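Local coordinates for protein sugar-binding transcriptional regulator, LacI family (Enterococcus faecalis, PDB 3CS3) that probably regulates transcription as a LacI-family repressor, binding DNA through a part absent from this construct and a sugar effector through the periplasmic-binding-protein-like core, at residues Thr176-Val181 and Asp206-Gly211; Lys119-Leu124 and Phe147-Glu152; Phe37-Ile42 and Lys242-Met247; Ile30-Ala35 and Trp235-Ala240. All coordinates share one frame; numbering follows the deposited sequence.

How the interactions relate
The four contacts fall on opposite sides of the chain's centre, two in each lobe of a periplasmic-binding-protein-like fold. Interactions 1 and 2 are neighbours in one parallel sheet, centres 10 Å apart: strand 179-183 lies between 121-125 and 207-210, and D180 O reaches L122 N at 2.7 Å, a probable hydrogen bond. Interactions 3 and 4 share helix 232-247 in the other lobe; their centres are 8 Å apart, and Y39 N meets L34 O at 2.8 Å where helix 23-35 gives way to strand 40-45. Between the pairs, interactions 1 and 4 have centres 37 Å apart and nearest atoms about 13 Å apart. In relatives the sugar pocket lies in the cleft between the two lobes.

Interaction 1. Residues Thr176-Val181 and Asp206-Gly211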
# COMPACT_ATOMS: atom_id res chain seq x y z
N THR A 176 -13.49 11.45 29.60
CA THR A 176 -13.29 12.84 30.03
C THR A 176 -13.73 13.82 28.92
O THR A 176 -14.03 13.39 27.80
CB THR A 176 -11.81 13.10 30.46
OG1 THR A 176 -11.20 11.87 30.86
CG2 THR A 176 -11.74 14.09 31.61
N GLU A 177 -13.78 15.11 29.25
CA GLU A 177 -14.44 16.13 28.41
C GLU A 177 -13.93 16.17 26.96
O GLU A 177 -14.72 15.94 26.04
CB GLU A 177 -14.46 17.52 29.09
CG GLU A 177 -14.56 17.51 30.63
CD GLU A 177 -15.77 16.77 31.17
OE1 GLU A 177 -16.90 17.01 30.68
OE2 GLU A 177 -15.60 15.94 32.09
N PRO A 178 -12.62 16.44 26.73
CA PRO A 178 -12.09 15.91 25.47
C PRO A 178 -11.48 14.51 25.64
O PRO A 178 -10.84 14.23 26.66
CB PRO A 178 -11.02 16.94 25.08
CG PRO A 178 -10.81 17.82 26.31
CD PRO A 178 -11.60 17.23 27.44
N VAL A 179 -11.71 13.64 24.66
CA VAL A 179 -11.08 12.32 24.64
C VAL A 179 -9.70 12.43 23.97
O VAL A 179 -9.61 12.73 22.79
CB VAL A 179 -11.94 11.26 23.90
CG1 VAL A 179 -11.25 9.91 23.89
CG2 VAL A 179 -13.31 11.15 24.53
N ASP A 180 -8.64 12.19 24.74
CA ASP A 180 -7.29 12.32 24.22
C ASP A 180 -6.70 10.97 23.87
O ASP A 180 -6.61 10.08 24.73
CB ASP A 180 -6.41 13.10 25.20
CG ASP A 180 -6.81 14.56 25.30
OD1 ASP A 180 -7.68 14.99 24.52
OD2 ASP A 180 -6.25 15.28 26.15
N VAL A 181 -6.31 10.81 22.60
CA VAL A 181 -5.82 9.54 22.08
C VAL A 181 -4.42 9.67 21.47
O VAL A 181 -4.18 10.55 20.64
CB VAL A 181 -6.78 8.94 21.00
CG1 VAL A 181 -6.29 7.55 20.55
CG2 VAL A 181 -8.21 8.84 21.53
N ASP A 206 -13.86 17.37 20.23
CA ASP A 206 -14.42 16.41 21.18
C ASP A 206 -13.48 15.24 21.41
O ASP A 206 -13.46 14.64 22.48
CB ASP A 206 -15.77 15.88 20.68
CG ASP A 206 -16.76 16.99 20.36
OD1 ASP A 206 -16.73 18.05 21.02
OD2 ASP A 206 -17.58 16.78 19.44
N ILE A 207 -12.72 14.91 20.37
CA ILE A 207 -11.73 13.84 20.44
C ILE A 207 -10.42 14.33 19.80
O ILE A 207 -10.39 14.68 18.62
CB ILE A 207 -12.25 12.49 19.83
CG1 ILE A 207 -11.11 11.49 19.64
CG2 ILE A 207 -13.02 12.73 18.52
CD1 ILE A 207 -11.57 10.04 19.60
N ARG A 208 -9.37 14.38 20.60
CA ARG A 208 -8.07 14.88 20.16
C ARG A 208 -7.10 13.72 19.96
O ARG A 208 -6.95 12.87 20.84
CB ARG A 208 -7.51 15.89 21.16
CG ARG A 208 -8.44 17.05 21.48
CD ARG A 208 -7.76 18.08 22.36
NE ARG A 208 -7.59 17.63 23.74
CZ ARG A 208 -7.08 18.37 24.72
NH1 ARG A 208 -6.68 19.62 24.49
NH2 ARG A 208 -6.96 17.87 25.94
N ILE A 209 -6.43 13.69 18.80
CA ILE A 209 -5.61 12.55 18.42
C ILE A 209 -4.21 12.92 17.91
O ILE A 209 -4.04 13.94 17.23
CB ILE A 209 -6.38 11.60 17.44
CG1 ILE A 209 -5.67 10.24 17.28
CG2 ILE A 209 -6.63 12.27 16.09
CD1 ILE A 209 -6.61 9.09 16.94
N ILE A 210 -3.21 12.13 18.29
CA ILE A 210 -1.88 12.18 17.68
C ILE A 210 -1.50 10.77 17.21
O ILE A 210 -1.66 9.81 17.96
CB ILE A 210 -0.79 12.74 18.63
CG1 ILE A 210 -1.17 14.14 19.12
CG2 ILE A 210 0.58 12.81 17.92
CD1 ILE A 210 -0.14 14.80 20.03
N GLY A 211 -1.03 10.66 15.97
CA GLY A 211 -0.59 9.39 15.41
C GLY A 211 0.93 9.26 15.33
O GLY A 211 1.66 9.93 16.07
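R208 and D180 lie alongside each other on neighbouring parallel strands, 207-210 and 179-183, which helix 186-196 joins in a beta-alpha-beta unit of the Rossmann-like lobe. Backbone bonds set the register. V179 N binds D206 O, and R208 N returns to V179 O at 2.8 Å; farther along, V181 N takes R208 O and I210 N takes V181 O. The short strand axes run 4.7 Å apart and only 10° from parallel.

Apolar packing occupies the side of the sheet carrying V179, V181, I207 and I209, where helix 186-196 packs on I207 and I209. V181 spreads its two methyls: CG1 lies 3.9 Å from I209 CD1, while CG2 leans toward I207 CD1.

The charged pair sits on the other side. R208 bends at chi3 (-73°), bringing its guanidinium side-on to the carboxylate, whose plane is turned 44° from its own. The two nitrogens each take a different oxygen, which should fix the rotation of both groups; S118 OG also bonds to D180 OD2. P178 CG lies over one guanidinium face. R208 NE meets D180 OD1 at 2.8 Å near the guanidinium plane, whereas R208 NH2 reaches the syn lone pair of D180 OD2 at 2.7 Å from a tilted position.

Interaction 2. Residues Lys119-Leu124 and Phe147-Glu152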
# COMPACT_ATOMS: atom_id res chain seq x y z
N LYS A 119 -6.17 15.33 30.92
CA LYS A 119 -6.72 14.75 32.14
C LYS A 119 -6.66 13.23 32.13
O LYS A 119 -6.64 12.60 33.18
CB LYS A 119 -8.16 15.24 32.36
CG LYS A 119 -8.31 16.76 32.51
CD LYS A 119 -7.60 17.28 33.76
CE LYS A 119 -7.50 18.79 33.77
NZ LYS A 119 -6.68 19.28 34.91
N LYS A 120 -6.67 12.66 30.93
CA LYS A 120 -6.46 11.23 30.70
C LYS A 120 -5.99 11.04 29.26
O LYS A 120 -6.46 11.74 28.35
CB LYS A 120 -7.75 10.42 30.93
CG LYS A 120 -7.48 8.95 31.25
CD LYS A 120 -8.45 8.00 30.55
CE LYS A 120 -9.70 7.74 31.36
NZ LYS A 120 -10.44 6.55 30.86
N VAL A 121 -5.07 10.11 29.05
CA VAL A 121 -4.59 9.81 27.71
C VAL A 121 -4.91 8.35 27.39
O VAL A 121 -4.58 7.46 28.16
CB VAL A 121 -3.07 10.09 27.55
CG1 VAL A 121 -2.56 9.63 26.19
CG2 VAL A 121 -2.80 11.58 27.72
N LEU A 122 -5.57 8.13 26.26
CA LEU A 122 -5.86 6.77 25.81
C LEU A 122 -4.77 6.33 24.83
O LEU A 122 -4.50 7.00 23.84
CB LEU A 122 -7.28 6.67 25.23
CG LEU A 122 -8.42 6.81 26.26
CD1 LEU A 122 -8.87 8.25 26.46
CD2 LEU A 122 -9.61 5.96 25.89
N LEU A 123 -4.12 5.22 25.16
CA LEU A 123 -2.97 4.74 24.39
C LEU A 123 -3.38 3.58 23.50
O LEU A 123 -3.47 2.44 23.96
CB LEU A 123 -1.81 4.34 25.31
CG LEU A 123 -1.21 5.38 26.28
CD1 LEU A 123 -0.31 4.70 27.31
CD2 LEU A 123 -0.44 6.48 25.54
N LEU A 124 -3.66 3.89 22.24
CA LEU A 124 -4.03 2.88 21.26
C LEU A 124 -2.75 2.27 20.69
O LEU A 124 -2.07 2.86 19.85
CB LEU A 124 -4.92 3.50 20.17
CG LEU A 124 -5.49 2.66 19.01
CD1 LEU A 124 -6.00 1.28 19.45
CD2 LEU A 124 -6.59 3.45 18.31
N PHE A 147 4.24 12.95 35.05
CA PHE A 147 3.47 14.19 35.10
C PHE A 147 2.07 14.03 35.70
O PHE A 147 1.27 14.96 35.67
CB PHE A 147 3.44 14.85 33.71
CG PHE A 147 4.76 15.42 33.29
CD1 PHE A 147 5.15 16.69 33.70
CD2 PHE A 147 5.64 14.67 32.51
CE1 PHE A 147 6.39 17.21 33.34
CE2 PHE A 147 6.87 15.17 32.13
CZ PHE A 147 7.25 16.45 32.55
N GLY A 148 1.81 12.86 36.27
CA GLY A 148 0.58 12.62 37.02
C GLY A 148 -0.67 12.48 36.17
O GLY A 148 -1.78 12.73 36.65
N ILE A 149 -0.49 12.08 34.92
CA ILE A 149 -1.59 11.91 33.98
C ILE A 149 -1.98 10.44 33.89
O ILE A 149 -1.14 9.59 33.61
CB ILE A 149 -1.27 12.47 32.56
CG1 ILE A 149 -0.93 13.96 32.64
CG2 ILE A 149 -2.43 12.25 31.60
CD1 ILE A 149 -0.19 14.50 31.43
N PRO A 150 -3.26 10.13 34.19
CA PRO A 150 -3.83 8.80 34.04
C PRO A 150 -3.84 8.33 32.58
O PRO A 150 -3.86 9.16 31.66
CB PRO A 150 -5.28 8.95 34.52
CG PRO A 150 -5.35 10.21 35.21
CD PRO A 150 -4.23 11.08 34.76
N TYR A 151 -3.85 7.02 32.40
CA TYR A 151 -3.90 6.44 31.07
C TYR A 151 -4.66 5.12 31.04
O TYR A 151 -4.76 4.42 32.05
CB TYR A 151 -2.49 6.28 30.47
CG TYR A 151 -1.56 5.31 31.19
CD1 TYR A 151 -0.52 5.78 31.99
CD2 TYR A 151 -1.69 3.93 31.03
CE1 TYR A 151 0.35 4.90 32.64
CE2 TYR A 151 -0.84 3.04 31.68
CZ TYR A 151 0.17 3.53 32.48
OH TYR A 151 1.02 2.64 33.10
N GLU A 152 -5.18 4.79 29.86
CA GLU A 152 -5.70 3.46 29.57
C GLU A 152 -5.02 2.96 28.30
O GLU A 152 -4.90 3.71 27.32
CB GLU A 152 -7.22 3.50 29.41
CG GLU A 152 -7.86 2.12 29.25
CD GLU A 152 -9.35 2.10 29.54
OE1 GLU A 152 -10.07 3.06 29.16
OE2 GLU A 152 -9.81 1.11 30.14
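K120 runs along P150 and on toward E152, at the point where strand 121-125 takes up its parallel neighbour 151-155. From CB, which just reaches P150 O, the chain turns with CG anti to the backbone N (chi1 -157°). CG then rests 3.6 Å from P150 O and 3.9 Å from P150 CB. Bends at chi2 and chi3 lead CD and CE away from P150, clear of 147-152, and NZ ends 3.9 Å from E152 OE1, a long salt bridge. The ammonium's stronger partner is Q175, whose OE1 it hydrogen-bonds.

Behind this side chain the backbones pair: V121 N bonds to P150 O, E152 N to V121 O, and L123 N to E152 O in a short, nearly straight bond of 2.7 Å. On the side of V121 and L123 the contact is mostly apolar. V121 CG2 meets I149 CG2 at 4.0 Å, and L123 CD1 approaches Y151 CD2 obliquely at the same separation; helices 131-146 and 102-115 add L144 and F113 against V121. Helix 131-146 is the crossover of this beta-alpha-beta unit, and G148, at positive phi, closes it in a Schellman motif before the chain enters the second strand.

The strands are therefore held by backbone bonds and buried methyls, while the loose K120-E152 attraction at the partly exposed margin probably contributes little.

Interaction 3. Residues Phe37-Ile42 and Lys242-Met247; sequences FDYEMI and KIIHLM
I244 divides its branches between two aromatic rings, F37 and Y39. With CG2 anti to its backbone N and CG1 beside that N (chi1 -63°), the isoleucine aims CG2 over the centre of the F37 ring, 3.8 Å from the centroid and 12° off the normal. The other arm bends again at chi2 (-52°), and its CD1 lies over a face of the Y39 ring, 3.8 Å from the centroid but offset toward the rim. Both are CH-pi contacts. I244 CG1 also presses on F37, 3.6 Å from CD2.

These rings stand where helix 23-35 passes into strand 40-45: D38, at positive phi, is the C-prime residue of a Schellman motif, and the turn brings F37 and Y39 up against helix 232-247 of the same alpha/beta lobe. E40, one step farther on, forms a salt bridge with K48 of the second subunit.

M247 approaches from one turn along the helix. Its chain runs out extended at chi2 and bends at chi3, placing SD obliquely beside the phenol as a Met-aromatic contact, 4.8 Å from the Y39 centroid and 3.5 Å from Y39 OH. At the far end of F37, CZ meets the edge of the H245 imidazole, 4.3 Å from CE1.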
# COMPACT_ATOMS: atom_id res chain seq x y z
N PHE A 37 24.14 -1.17 -6.07
CA PHE A 37 24.99 -2.34 -5.95
C PHE A 37 24.52 -3.48 -6.85
O PHE A 37 24.90 -4.64 -6.64
CB PHE A 37 25.04 -2.80 -4.49
CG PHE A 37 25.65 -1.79 -3.56
CD1 PHE A 37 27.03 -1.61 -3.52
CD2 PHE A 37 24.85 -1.02 -2.74
CE1 PHE A 37 27.60 -0.67 -2.67
CE2 PHE A 37 25.40 -0.08 -1.87
CZ PHE A 37 26.78 0.10 -1.84
N ASP A 38 23.70 -3.15 -7.86
CA ASP A 38 23.11 -4.11 -8.81
C ASP A 38 22.30 -5.23 -8.15
O ASP A 38 22.29 -6.37 -8.63
CB ASP A 38 24.16 -4.69 -9.77
CG ASP A 38 24.95 -3.62 -10.50
OD1 ASP A 38 26.19 -3.59 -10.34
OD2 ASP A 38 24.32 -2.82 -11.23
N TYR A 39 21.64 -4.91 -7.04
CA TYR A 39 20.75 -5.85 -6.38
C TYR A 39 19.30 -5.51 -6.67
O TYR A 39 18.98 -4.37 -7.00
CB TYR A 39 20.99 -5.87 -4.87
CG TYR A 39 21.99 -6.92 -4.42
CD1 TYR A 39 21.59 -8.03 -3.70
CD2 TYR A 39 23.35 -6.79 -4.74
CE1 TYR A 39 22.51 -8.99 -3.28
CE2 TYR A 39 24.28 -7.75 -4.33
CZ TYR A 39 23.85 -8.85 -3.61
OH TYR A 39 24.77 -9.79 -3.20
N GLU A 40 18.45 -6.52 -6.58
CA GLU A 40 17.01 -6.32 -6.72
C GLU A 40 16.28 -6.91 -5.53
O GLU A 40 16.86 -7.61 -4.70
CB GLU A 40 16.50 -6.94 -8.02
CG GLU A 40 16.71 -6.05 -9.24
CD GLU A 40 16.09 -6.63 -10.49
OE1 GLU A 40 16.11 -7.87 -10.66
OE2 GLU A 40 15.57 -5.84 -11.31
N MET A 41 14.99 -6.64 -5.45
CA MET A 41 14.23 -7.02 -4.28
C MET A 41 12.93 -7.73 -4.64
O MET A 41 12.30 -7.43 -5.65
CB MET A 41 14.04 -5.79 -3.38
CG MET A 41 12.62 -5.42 -3.03
SD MET A 41 12.56 -3.66 -2.69
CE MET A 41 10.95 -3.26 -3.40
N ILE A 42 12.58 -8.73 -3.84
CA ILE A 42 11.22 -9.26 -3.87
C ILE A 42 10.56 -9.04 -2.51
O ILE A 42 11.22 -9.10 -1.47
CB ILE A 42 11.13 -10.74 -4.31
CG1 ILE A 42 12.02 -11.63 -3.45
CG2 ILE A 42 11.48 -10.86 -5.78
CD1 ILE A 42 11.28 -12.78 -2.80
N LYS A 242 23.01 -1.37 4.52
CA LYS A 242 23.41 -2.21 5.63
C LYS A 242 23.45 -3.68 5.26
O LYS A 242 24.31 -4.40 5.74
CB LYS A 242 22.46 -2.01 6.81
CG LYS A 242 23.14 -2.03 8.17
CD LYS A 242 23.14 -0.65 8.81
CE LYS A 242 24.05 0.34 8.11
NZ LYS A 242 24.58 1.36 9.04
N ILE A 243 22.51 -4.12 4.42
CA ILE A 243 22.45 -5.52 4.00
C ILE A 243 23.59 -5.86 3.01
O ILE A 243 24.17 -6.94 3.09
CB ILE A 243 21.01 -5.94 3.49
CG1 ILE A 243 20.89 -7.45 3.32
CG2 ILE A 243 20.61 -5.26 2.20
CD1 ILE A 243 20.56 -8.15 4.57
N ILE A 244 23.93 -4.91 2.13
CA ILE A 244 25.07 -5.07 1.24
C ILE A 244 26.36 -5.17 2.04
O ILE A 244 27.07 -6.17 1.93
CB ILE A 244 25.16 -3.92 0.20
CG1 ILE A 244 23.93 -3.91 -0.73
CG2 ILE A 244 26.47 -4.00 -0.61
CD1 ILE A 244 23.60 -5.24 -1.40
N HIS A 245 26.63 -4.16 2.87
CA HIS A 245 27.84 -4.11 3.70
C HIS A 245 27.98 -5.34 4.60
O HIS A 245 29.06 -5.89 4.73
CB HIS A 245 27.86 -2.83 4.56
CG HIS A 245 28.27 -1.60 3.80
ND1 HIS A 245 27.75 -1.28 2.56
CD2 HIS A 245 29.12 -0.60 4.12
CE1 HIS A 245 28.28 -0.14 2.15
NE2 HIS A 245 29.12 0.29 3.08
N LEU A 246 26.86 -5.78 5.17
CA LEU A 246 26.84 -6.94 6.07
C LEU A 246 27.18 -8.25 5.36
O LEU A 246 27.92 -9.08 5.90
CB LEU A 246 25.49 -7.04 6.79
CG LEU A 246 25.14 -8.21 7.70
CD1 LEU A 246 26.06 -8.28 8.91
CD2 LEU A 246 23.70 -8.09 8.13
N MET A 247 26.67 -8.42 4.15
CA MET A 247 26.90 -9.66 3.41
C MET A 247 28.25 -9.68 2.69
O MET A 247 28.71 -10.73 2.24
CB MET A 247 25.72 -10.01 2.48
CG MET A 247 25.77 -9.50 1.05
SD MET A 247 24.17 -9.73 0.22
CE MET A 247 23.43 -11.03 1.20

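Interaction 4. Residues Ile30-Ala35 and Trp235-Ala240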
# COMPACT_ATOMS: atom_id res chain seq x y z
N ILE A 30 14.58 1.25 -0.36
CA ILE A 30 15.25 -0.05 -0.46
C ILE A 30 15.71 -0.29 -1.91
O ILE A 30 16.90 -0.55 -2.14
CB ILE A 30 14.37 -1.22 0.06
CG1 ILE A 30 14.09 -1.08 1.56
CG2 ILE A 30 15.06 -2.55 -0.16
CD1 ILE A 30 13.17 -2.15 2.16
N LYS A 31 14.78 -0.17 -2.85
CA LYS A 31 15.05 -0.31 -4.29
C LYS A 31 16.22 0.53 -4.79
O LYS A 31 17.10 0.00 -5.47
CB LYS A 31 13.81 0.06 -5.11
CG LYS A 31 13.05 -1.12 -5.68
CD LYS A 31 11.77 -0.68 -6.40
CE LYS A 31 12.03 0.35 -7.51
NZ LYS A 31 12.65 -0.23 -8.74
N LYS A 32 16.22 1.82 -4.44
CA LYS A 32 17.24 2.76 -4.89
C LYS A 32 18.60 2.43 -4.29
O LYS A 32 19.63 2.53 -4.98
CB LYS A 32 16.84 4.20 -4.56
CG LYS A 32 17.47 5.27 -5.47
CD LYS A 32 18.76 5.86 -4.90
CE LYS A 32 19.40 6.87 -5.85
NZ LYS A 32 20.08 6.23 -7.01
N GLY A 33 18.61 2.01 -3.03
CA GLY A 33 19.85 1.65 -2.34
C GLY A 33 20.45 0.36 -2.88
O GLY A 33 21.67 0.24 -2.98
N LEU A 34 19.58 -0.58 -3.22
CA LEU A 34 20.01 -1.87 -3.76
C LEU A 34 20.48 -1.79 -5.21
O LEU A 34 21.41 -2.50 -5.59
CB LEU A 34 18.90 -2.92 -3.61
CG LEU A 34 18.55 -3.41 -2.20
CD1 LEU A 34 17.44 -4.44 -2.28
CD2 LEU A 34 19.77 -3.99 -1.51
N ALA A 35 19.83 -0.94 -6.01
CA ALA A 35 20.16 -0.78 -7.43
C ALA A 35 21.59 -0.28 -7.66
O ALA A 35 22.22 -0.66 -8.65
CB ALA A 35 19.17 0.14 -8.13
N TRP A 235 15.10 5.35 5.72
CA TRP A 235 14.97 4.09 6.46
C TRP A 235 15.26 2.92 5.52
O TRP A 235 16.10 2.07 5.82
CB TRP A 235 13.56 4.00 7.06
CG TRP A 235 13.35 2.91 8.09
CD1 TRP A 235 14.30 2.14 8.71
CD2 TRP A 235 12.08 2.52 8.66
NE1 TRP A 235 13.70 1.28 9.60
CE2 TRP A 235 12.34 1.50 9.59
CE3 TRP A 235 10.76 2.94 8.45
CZ2 TRP A 235 11.32 0.87 10.32
CZ3 TRP A 235 9.75 2.32 9.18
CH2 TRP A 235 10.04 1.29 10.10
N GLY A 236 14.62 2.92 4.36
CA GLY A 236 14.89 1.96 3.30
C GLY A 236 16.27 2.01 2.67
O GLY A 236 16.86 0.96 2.38
N MET A 237 16.80 3.21 2.48
CA MET A 237 18.13 3.42 1.90
C MET A 237 19.22 2.86 2.81
O MET A 237 20.11 2.14 2.34
CB MET A 237 18.37 4.91 1.64
CG MET A 237 19.47 5.20 0.63
SD MET A 237 18.85 5.49 -1.05
CE MET A 237 18.70 7.28 -1.03
N VAL A 238 19.14 3.20 4.10
CA VAL A 238 20.08 2.74 5.13
C VAL A 238 19.98 1.22 5.33
O VAL A 238 21.00 0.56 5.53
CB VAL A 238 19.89 3.51 6.47
CG1 VAL A 238 20.70 2.91 7.59
CG2 VAL A 238 20.28 4.96 6.31
N ALA A 239 18.76 0.68 5.26
CA ALA A 239 18.57 -0.78 5.35
C ALA A 239 19.21 -1.52 4.18
O ALA A 239 19.85 -2.55 4.38
CB ALA A 239 17.10 -1.12 5.44
N ALA A 240 19.05 -0.96 2.98
CA ALA A 240 19.68 -1.49 1.76
C ALA A 240 21.21 -1.45 1.80
O ALA A 240 21.85 -2.42 1.41
CB ALA A 240 19.16 -0.75 0.55
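A240 points its CB toward helix 23-35, where it meets backbone as much as side chain: I30 O is 3.5 Å away and G33 CA 3.8 Å. L34 comes from one flank, its CG anti to the carbonyl carbon (chi1 -70°) and resting 3.9 Å from A240 CB, with CD2 at a similar range. I30 spans the other end of the contact. Its CG1, set beside the backbone N, lies along G236, 3.5 Å from G236 O, while I30 CA makes a CA-H...O contact to that same oxygen.

On the more open margin, bends at chi2 and chi3 swing M237 back toward the neighbouring helix, and its SD sits 4.0 Å from G33 N. K32 lies alongside the methionine in one of its two conformers, so that approach is less certain.

Two glycines line the crossing. G33 and G236 turn bare backbone to the opposite helix, and I30 CA lies 4.3 Å from G236 CA. The axes of the short segments approach to 7.3 Å. Such close, glycine- and alanine-lined packing of two helices that run in the same general direction, crossing at -33°, here joins 23-35 to 232-247 beside the seven-stranded sheet of this periplasmic-binding-protein-like lobe.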